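Local atomic coordinates of C-type lectin domain family 4 member F (Mus musculus, PDB entry 6JJJ), a protein that binds galactose and fucose as a C-type lectin receptor of Kupffer cells and may take part in endocytosis, represented here by its C-terminal extracellular lectin part. Residues K11-Q14 against K15-Q19; E49-C52 against T53-A57; G108-K112 against N113-N117. One frame throughout, in Å; residues are numbered along the deposited sequence.

Interaction 1. Residues K11-Q14 against K15-Q19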
loop_
_atom_site.group_PDB
_atom_site.type_symbol
_atom_site.label_atom_id
_atom_site.label_comp_id
_atom_site.label_asym_id
_atom_site.label_seq_id
_atom_site.Cartn_x
_atom_site.Cartn_y
_atom_site.Cartn_z
ATOM N N LYS A 11 17.776 9.641 -2.115
ATOM C CA LYS A 11 16.852 10.653 -1.614
ATOM C C LYS A 11 15.767 10.954 -2.639
ATOM O O LYS A 11 14.595 11.125 -2.285
ATOM C CB LYS A 11 17.621 11.932 -1.276
ATOM C CG LYS A 11 16.824 12.985 -0.524
ATOM C CD LYS A 11 17.735 14.118 -0.058
ATOM C CE LYS A 11 16.958 15.175 0.714
ATOM N NZ LYS A 11 16.565 14.689 2.066
ATOM N N GLN A 12 16.147 11.027 -3.915
ATOM C CA GLN A 12 15.184 11.285 -4.980
ATOM C C GLN A 12 14.175 10.148 -5.092
ATOM O O GLN A 12 12.961 10.381 -5.143
ATOM C CB GLN A 12 15.937 11.489 -6.296
ATOM C CG GLN A 12 15.057 11.691 -7.513
ATOM C CD GLN A 12 15.867 11.776 -8.792
ATOM O OE1 GLN A 12 15.969 12.836 -9.410
ATOM N NE2 GLN A 12 16.445 10.652 -9.197
ATOM N N GLU A 13 14.629 8.944 -5.030
ATOM C CA GLU A 13 13.660 7.935 -5.097
ATOM C C GLU A 13 12.825 8.052 -3.886
ATOM O O GLU A 13 11.633 8.287 -3.917
ATOM C CB GLU A 13 14.295 6.591 -5.033
ATOM C CG GLU A 13 13.300 5.498 -5.272
ATOM C CD GLU A 13 13.637 4.730 -6.498
ATOM O OE1 GLU A 13 14.670 4.063 -6.441
ATOM O OE2 GLU A 13 12.916 4.826 -7.505
ATOM N N GLN A 14 13.478 7.921 -2.773
ATOM C CA GLN A 14 12.720 7.862 -1.530
ATOM C C GLN A 14 11.538 8.818 -1.557
ATOM O O GLN A 14 10.445 8.470 -1.091
ATOM C CB GLN A 14 13.658 8.163 -0.363
ATOM C CG GLN A 14 13.049 8.072 1.024
ATOM C CD GLN A 14 14.102 8.152 2.123
ATOM O OE1 GLN A 14 14.390 9.224 2.655
ATOM N NE2 GLN A 14 14.680 7.009 2.465
ATOM N N LYS A 15 11.706 9.998 -2.161
ATOM C CA LYS A 15 10.609 10.958 -2.199
ATOM C C LYS A 15 9.444 10.448 -3.036
ATOM O O LYS A 15 8.294 10.456 -2.581
ATOM C CB LYS A 15 11.081 12.313 -2.721
ATOM C CG LYS A 15 11.862 13.110 -1.700
ATOM C CD LYS A 15 12.258 14.465 -2.244
ATOM C CE LYS A 15 12.995 15.275 -1.196
ATOM N NZ LYS A 15 13.577 16.513 -1.777
ATOM N N THR A 16 9.713 9.995 -4.263
ATOM C CA THR A 16 8.648 9.385 -5.052
ATOM C C THR A 16 8.080 8.181 -4.315
ATOM O O THR A 16 6.863 8.063 -4.131
ATOM C CB THR A 16 9.166 8.970 -6.429
ATOM O OG1 THR A 16 10.148 7.936 -6.288
ATOM C CG2 THR A 16 9.764 10.153 -7.147
ATOM N N GLN A 17 8.947 7.361 -3.841
ATOM C CA GLN A 17 8.440 6.269 -3.117
ATOM C C GLN A 17 7.382 6.793 -2.189
ATOM O O GLN A 17 6.252 6.402 -2.207
ATOM C CB GLN A 17 9.532 5.666 -2.286
ATOM C CG GLN A 17 10.240 4.535 -2.954
ATOM C CD GLN A 17 10.886 3.631 -1.956
ATOM O OE1 GLN A 17 10.971 3.949 -0.778
ATOM N NE2 GLN A 17 11.341 2.495 -2.416
ATOM N N ASN A 18 7.748 7.733 -1.374
ATOM C CA ASN A 18 6.809 8.200 -0.359
ATOM C C ASN A 18 5.493 8.635 -0.990
ATOM O O ASN A 18 4.417 8.359 -0.446
ATOM C CB ASN A 18 7.419 9.355 0.433
ATOM C CG ASN A 18 6.526 9.815 1.572
ATOM O OD1 ASN A 18 6.097 9.014 2.402
ATOM N ND2 ASN A 18 6.231 11.111 1.607
ATOM N N GLN A 19 5.559 9.317 -2.137
ATOM C CA GLN A 19 4.349 9.836 -2.766
ATOM C C GLN A 19 3.344 8.724 -3.037
ATOM O O GLN A 19 2.134 8.919 -2.874
ATOM C CB GLN A 19 4.707 10.559 -4.064
ATOM C CG GLN A 19 3.526 11.194 -4.781
ATOM C CD GLN A 19 3.956 12.004 -5.990
ATOM O OE1 GLN A 19 5.142 12.268 -6.182
ATOM N NE2 GLN A 19 2.991 12.405 -6.812
#

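Interaction 2. Residues E49-C52 against T53-A57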
loop_
_atom_site.group_PDB
_atom_site.type_symbol
_atom_site.label_atom_id
_atom_site.label_comp_id
_atom_site.label_asym_id
_atom_site.label_seq_id
_atom_site.Cartn_x
_atom_site.Cartn_y
_atom_site.Cartn_z
ATOM N N GLU A 49 -15.314 16.591 -9.577
ATOM C CA GLU A 49 -14.110 17.070 -10.248
ATOM C C GLU A 49 -13.281 17.947 -9.320
ATOM O O GLU A 49 -12.048 17.844 -9.299
ATOM C CB GLU A 49 -14.492 17.829 -11.519
ATOM C CG GLU A 49 -13.328 18.540 -12.193
ATOM C CD GLU A 49 -12.247 17.588 -12.678
ATOM O OE1 GLU A 49 -12.393 16.362 -12.488
ATOM O OE2 GLU A 49 -11.244 18.072 -13.243
ATOM N N LYS A 50 -13.937 18.811 -8.541
ATOM C CA LYS A 50 -13.218 19.606 -7.553
ATOM C C LYS A 50 -12.401 18.714 -6.622
ATOM O O LYS A 50 -11.296 19.082 -6.203
ATOM C CB LYS A 50 -14.201 20.462 -6.752
ATOM C CG LYS A 50 -14.988 21.467 -7.586
ATOM C CD LYS A 50 -14.215 22.779 -7.724
ATOM C CE LYS A 50 -14.917 23.760 -8.651
ATOM N NZ LYS A 50 -16.269 24.151 -8.160
ATOM N N PHE A 51 -12.918 17.523 -6.307
ATOM C CA PHE A 51 -12.161 16.582 -5.487
ATOM C C PHE A 51 -10.933 16.080 -6.239
ATOM O O PHE A 51 -9.802 16.191 -5.754
ATOM C CB PHE A 51 -13.050 15.405 -5.063
ATOM C CG PHE A 51 -12.345 14.390 -4.195
ATOM C CD1 PHE A 51 -11.507 13.435 -4.752
ATOM C CD2 PHE A 51 -12.523 14.394 -2.820
ATOM C CE1 PHE A 51 -10.855 12.511 -3.955
ATOM C CE2 PHE A 51 -11.878 13.470 -2.019
ATOM C CZ PHE A 51 -11.043 12.526 -2.587
ATOM N N CYS A 52 -11.141 15.507 -7.430
ATOM C CA CYS A 52 -10.017 14.973 -8.198
ATOM C C CYS A 52 -8.951 16.043 -8.425
ATOM O O CYS A 52 -7.750 15.746 -8.419
ATOM C CB CYS A 52 -10.503 14.408 -9.533
ATOM S SG CYS A 52 -11.690 13.023 -9.430
ATOM N N THR A 53 -9.374 17.293 -8.637
ATOM C CA THR A 53 -8.417 18.386 -8.775
ATOM C C THR A 53 -7.653 18.588 -7.475
ATOM O O THR A 53 -6.421 18.700 -7.472
ATOM C CB THR A 53 -9.134 19.678 -9.171
ATOM O OG1 THR A 53 -10.199 19.929 -8.245
ATOM C CG2 THR A 53 -9.688 19.583 -10.581
ATOM N N SER A 54 -8.374 18.636 -6.350
ATOM C CA SER A 54 -7.718 18.837 -5.065
ATOM C C SER A 54 -6.580 17.846 -4.881
ATOM O O SER A 54 -5.509 18.199 -4.373
ATOM C CB SER A 54 -8.727 18.689 -3.925
ATOM O OG SER A 54 -9.031 17.326 -3.681
ATOM N N GLN A 55 -6.775 16.609 -5.331
ATOM C CA GLN A 55 -5.747 15.588 -5.233
ATOM C C GLN A 55 -4.881 15.524 -6.487
ATOM O O GLN A 55 -4.254 14.491 -6.747
ATOM C CB GLN A 55 -6.398 14.227 -4.989
ATOM C CG GLN A 55 -7.494 14.222 -3.924
ATOM C CD GLN A 55 -7.073 14.742 -2.570
ATOM O OE1 GLN A 55 -6.433 15.787 -2.455
ATOM N NE2 GLN A 55 -7.449 14.016 -1.525
ATOM N N GLY A 56 -4.810 16.610 -7.252
ATOM C CA GLY A 56 -3.968 16.634 -8.434
ATOM C C GLY A 56 -4.336 15.594 -9.465
ATOM O O GLY A 56 -3.463 15.109 -10.194
ATOM N N ALA A 57 -5.616 15.240 -9.548
ATOM C CA ALA A 57 -6.104 14.251 -10.491
ATOM C C ALA A 57 -7.271 14.839 -11.275
ATOM O O ALA A 57 -7.720 15.962 -11.022
ATOM C CB ALA A 57 -6.530 12.968 -9.764
#

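Interaction 3. Residues G108-K112 against N113-N117. With CA (calcium ion), chain H; CA (calcium ion), chain G.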
loop_
_atom_site.group_PDB
_atom_site.type_symbol
_atom_site.label_atom_id
_atom_site.label_comp_id
_atom_site.label_asym_id
_atom_site.label_seq_id
_atom_site.Cartn_x
_atom_site.Cartn_y
_atom_site.Cartn_z
ATOM N N GLY A 108 -19.240 1.619 -28.700
ATOM C CA GLY A 108 -19.381 0.321 -28.069
ATOM C C GLY A 108 -19.449 0.478 -26.569
ATOM O O GLY A 108 -20.185 -0.243 -25.892
ATOM N N PHE A 109 -18.690 1.440 -26.037
ATOM C CA PHE A 109 -18.734 1.733 -24.613
ATOM C C PHE A 109 -20.039 2.410 -24.215
ATOM O O PHE A 109 -20.357 2.460 -23.023
ATOM C CB PHE A 109 -17.560 2.630 -24.218
ATOM C CG PHE A 109 -16.213 2.037 -24.518
ATOM C CD1 PHE A 109 -16.018 0.665 -24.510
ATOM C CD2 PHE A 109 -15.133 2.860 -24.794
ATOM C CE1 PHE A 109 -14.776 0.125 -24.789
ATOM C CE2 PHE A 109 -13.888 2.327 -25.067
ATOM C CZ PHE A 109 -13.708 0.959 -25.064
ATOM N N TRP A 110 -20.786 2.944 -25.175
ATOM C CA TRP A 110 -22.078 3.540 -24.880
ATOM C C TRP A 110 -23.164 2.469 -24.842
ATOM O O TRP A 110 -23.030 1.387 -25.422
ATOM C CB TRP A 110 -22.458 4.589 -25.925
ATOM C CG TRP A 110 -21.507 5.730 -26.072
ATOM C CD1 TRP A 110 -20.453 5.816 -26.932
ATOM C CD2 TRP A 110 -21.542 6.970 -25.354
ATOM N NE1 TRP A 110 -19.822 7.028 -26.790
ATOM C CE2 TRP A 110 -20.471 7.755 -25.826
ATOM C CE3 TRP A 110 -22.372 7.489 -24.355
ATOM C CZ2 TRP A 110 -20.207 9.031 -25.331
ATOM C CZ3 TRP A 110 -22.107 8.755 -23.865
ATOM C CH2 TRP A 110 -21.035 9.512 -24.353
ATOM N N GLY A 111 -24.259 2.789 -24.154
ATOM C CA GLY A 111 -25.423 1.925 -24.149
ATOM C C GLY A 111 -25.909 1.612 -25.549
ATOM O O GLY A 111 -25.438 2.217 -26.518
ATOM N N LYS A 112 -26.847 0.668 -25.671
ATOM C CA LYS A 112 -27.316 0.262 -26.991
ATOM C C LYS A 112 -27.857 1.450 -27.780
ATOM O O LYS A 112 -27.702 1.513 -29.005
ATOM C CB LYS A 112 -28.385 -0.822 -26.855
ATOM C CG LYS A 112 -27.865 -2.149 -26.331
ATOM C CD LYS A 112 -28.949 -3.219 -26.369
ATOM C CE LYS A 112 -28.423 -4.570 -25.911
ATOM N NZ LYS A 112 -29.475 -5.621 -26.000
ATOM N N ASN A 113 -28.508 2.395 -27.099
ATOM C CA ASN A 113 -28.942 3.661 -27.697
ATOM C C ASN A 113 -28.544 4.762 -26.713
ATOM O O ASN A 113 -29.316 5.121 -25.820
ATOM C CB ASN A 113 -30.446 3.665 -28.014
ATOM C CG ASN A 113 -31.304 3.259 -26.832
ATOM O OD1 ASN A 113 -31.646 4.085 -25.984
ATOM N ND2 ASN A 113 -31.676 1.985 -26.784
ATOM N N GLN A 114 -27.326 5.294 -26.874
ATOM C CA GLN A 114 -26.767 6.266 -25.941
ATOM C C GLN A 114 -25.600 6.954 -26.642
ATOM O O GLN A 114 -24.888 6.289 -27.402
ATOM C CB GLN A 114 -26.291 5.577 -24.657
ATOM C CG GLN A 114 -26.372 6.420 -23.391
ATOM C CD GLN A 114 -27.764 6.949 -23.111
ATOM O OE1 GLN A 114 -28.132 8.025 -23.576
ATOM N NE2 GLN A 114 -28.546 6.194 -22.347
ATOM N N PRO A 115 -25.375 8.256 -26.413
ATOM C CA PRO A 115 -26.113 9.165 -25.525
ATOM C C PRO A 115 -27.490 9.565 -26.051
ATOM O O PRO A 115 -27.704 9.622 -27.262
ATOM C CB PRO A 115 -25.198 10.396 -25.440
ATOM C CG PRO A 115 -24.447 10.387 -26.740
ATOM C CD PRO A 115 -24.249 8.933 -27.092
ATOM N N ASP A 116 -28.412 9.850 -25.129
ATOM C CA ASP A 116 -29.751 10.290 -25.486
ATOM C C ASP A 116 -30.020 11.744 -25.131
ATOM O O ASP A 116 -30.922 12.348 -25.717
ATOM C CB ASP A 116 -30.802 9.408 -24.793
ATOM C CG ASP A 116 -30.641 9.386 -23.287
ATOM O OD1 ASP A 116 -29.677 10.003 -22.787
ATOM O OD2 ASP A 116 -31.469 8.743 -22.605
ATOM N N ASN A 117 -29.269 12.314 -24.191
ATOM C CA ASN A 117 -29.455 13.705 -23.783
ATOM C C ASN A 117 -30.867 13.922 -23.246
ATOM O O ASN A 117 -31.537 14.904 -23.576
ATOM C CB ASN A 117 -29.158 14.669 -24.933
ATOM C CG ASN A 117 -28.813 16.059 -24.446
ATOM O OD1 ASN A 117 -28.179 16.220 -23.401
ATOM N ND2 ASN A 117 -29.230 17.074 -25.197
HETATM CA CA CA H . -29.148 9.198 -20.528
HETATM CA CA CA G . -25.381 16.589 -23.655
HETATM O O HOH W 1 -30.829 7.786 -19.896
#

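Interaction 1. Residues K11-Q14 against K15-Q19
E13 and Q17 meet one turn apart on helix 9-25, which packs beside other copies of the same protein in a way consistent with the coiled-coil neck of a trimeric lectin. The closely packed part of the contact lies on the side that carries Q14 and Q17, the two buried residues. N18 N donates a hydrogen bond to Q14 O at 2.8 Å, and Q17 N donates one to E13 O. Side chains follow the same i to i+4 spacing. E13, with CG anti to the backbone N (chi1 -173°) and a bend at chi2, lays its CG against Q17 CG at 4.0 Å, so the two aliphatic stems cross at a slant before their polar ends part. The extended Q14 chain reaches in among the neighbouring helices, where it packs on E13 of the second subunit and Q14 of the third. N18 OD1 adds a weak bond to W154 NE1 of the second subunit.

The opposite character belongs to K11 and K15, both exposed. Their chains run near each other with CE to CE at 4.4 Å, and K11 NZ and K15 NZ stand 5.2 Å apart, two like charges that are probably eased by solvent; R46 of the fourth subunit adds a third near K15. Q12 and T16 pack on D127 and Q87 of that subunit. The backbone bond from K15 N to K11 O is less certain here, and the one from T16 N to Q12 O is weak. Between the two sides stands T16, whose chi1 of 65° turns the hydroxyl back over the preceding turn. T16 OG1 donates to E13 O at 2.8 Å, in the carbonyl plane on a lone pair. E13 O thus accepts two bonds, from T16 OG1 and from Q17 N.

Interaction 2. Residues E49-C52 against T53-A57
With chi1 at 53°, T53 holds OG1 between its backbone N and carbonyl carbon and turns it back toward K50 O; S54, at 77°, aims OG at F51 O in the same manner. Both hydroxyls thus donate to carbonyls three residues earlier, although the modelled lengths are very short and their exact values doubtful. The same T53 torsion places CG2 beside the backbone N, where it lies 3.4 Å from E49 OE2. E49 and T53 cross there at about a right angle, the glutamate chain bending at chi2 to bring its carboxylate alongside the methyl group. E49 OE1 has a weak bond to L59 N, tying the helix to strand 58-59.

The helical backbone bonds run on alongside. T53 N reaches E49 O at 2.8 Å, and S54 N reaches K50 O at 3.0 Å. Q55 N then bonds to F51 O at 3.1 Å, so that this carbonyl also receives a main-chain donor besides the S54 hydroxyl. The F51 ring lies obliquely to the Q55 chain, with CE1 3.8 Å from Q55 CG, and it also meets the rings of Y37 and W146. On the buried side, C52 SG is joined to C148 SG in a disulfide, and C52 CB packs on A57 CB at 4.2 Å; A57 in turn touches W28 and C148.

Q55 is the first residue to leave helical angles, and G56 follows with positive phi (60°), a conformation that glycine adopts readily. The chain thereby folds back: G56 N bonds to T53 O and A57 N to C52 O, the latter modelled too short for its exact length to be trusted. This pair is a Schellman motif, here closing helix 45-54 of the C-type lectin fold beside the disulfide that links it to strand 147-151.

Interaction 3. Residues G108-K112 against N113-N117
W110 and P115 are set ring against ring, the proline lying over one face of the indole. P115 CD is 3.8 Å from the centroid of the six-membered ring and only 17° off its normal, a CH-pi contact displaced toward the rim, where CE3 is the nearest indole atom at 3.6 Å. The proline ring is nearly parallel to the indole, its CD and CB set against CE3 and CZ3, and W93 and W135 also meet the W110 ring. Next to it, W110 CB approaches Q114 O at 3.3 Å, while Q114 CB packs 3.5 Å from G111 N. The peptide bond between Q114 and P115 is cis, and the two residues after it supply calcium ligands.

Q114, P115 and D116 form the Gln-Pro-Asp sequence associated with galactose-type C-type lectins. D116 OD1 binds one calcium ion at 2.5 Å, and a water on the same metal donates to D116 OD2; E126, N136 and D137 complete the site. N117 OD1 binds the second calcium ion at 2.8 Å. The ring packing is consistent with a loop held in shape next to these ligands, and the coordinated water probably occupies a position that a sugar hydroxyl could take.

How the interactions relate
The three contacts follow one another along the chain, from helix 9-25 of interaction 1, probably the neck, through the first helix of the lectin domain in interaction 2 to the calcium loop of interaction 3. Interactions 1 and 2 have centres 22 Å apart and nearest atoms about 8 Å apart; both border the fourth subunit. Interaction 3 lies across the chain's centre from both, its centre 27 Å from that of interaction 2 and 43 Å from that of interaction 1. Within one chain the calcium ions lie at the far end from residues 11-19, although Q12 packs on D127 of the fourth subunit, a residue that binds calcium in its own chain.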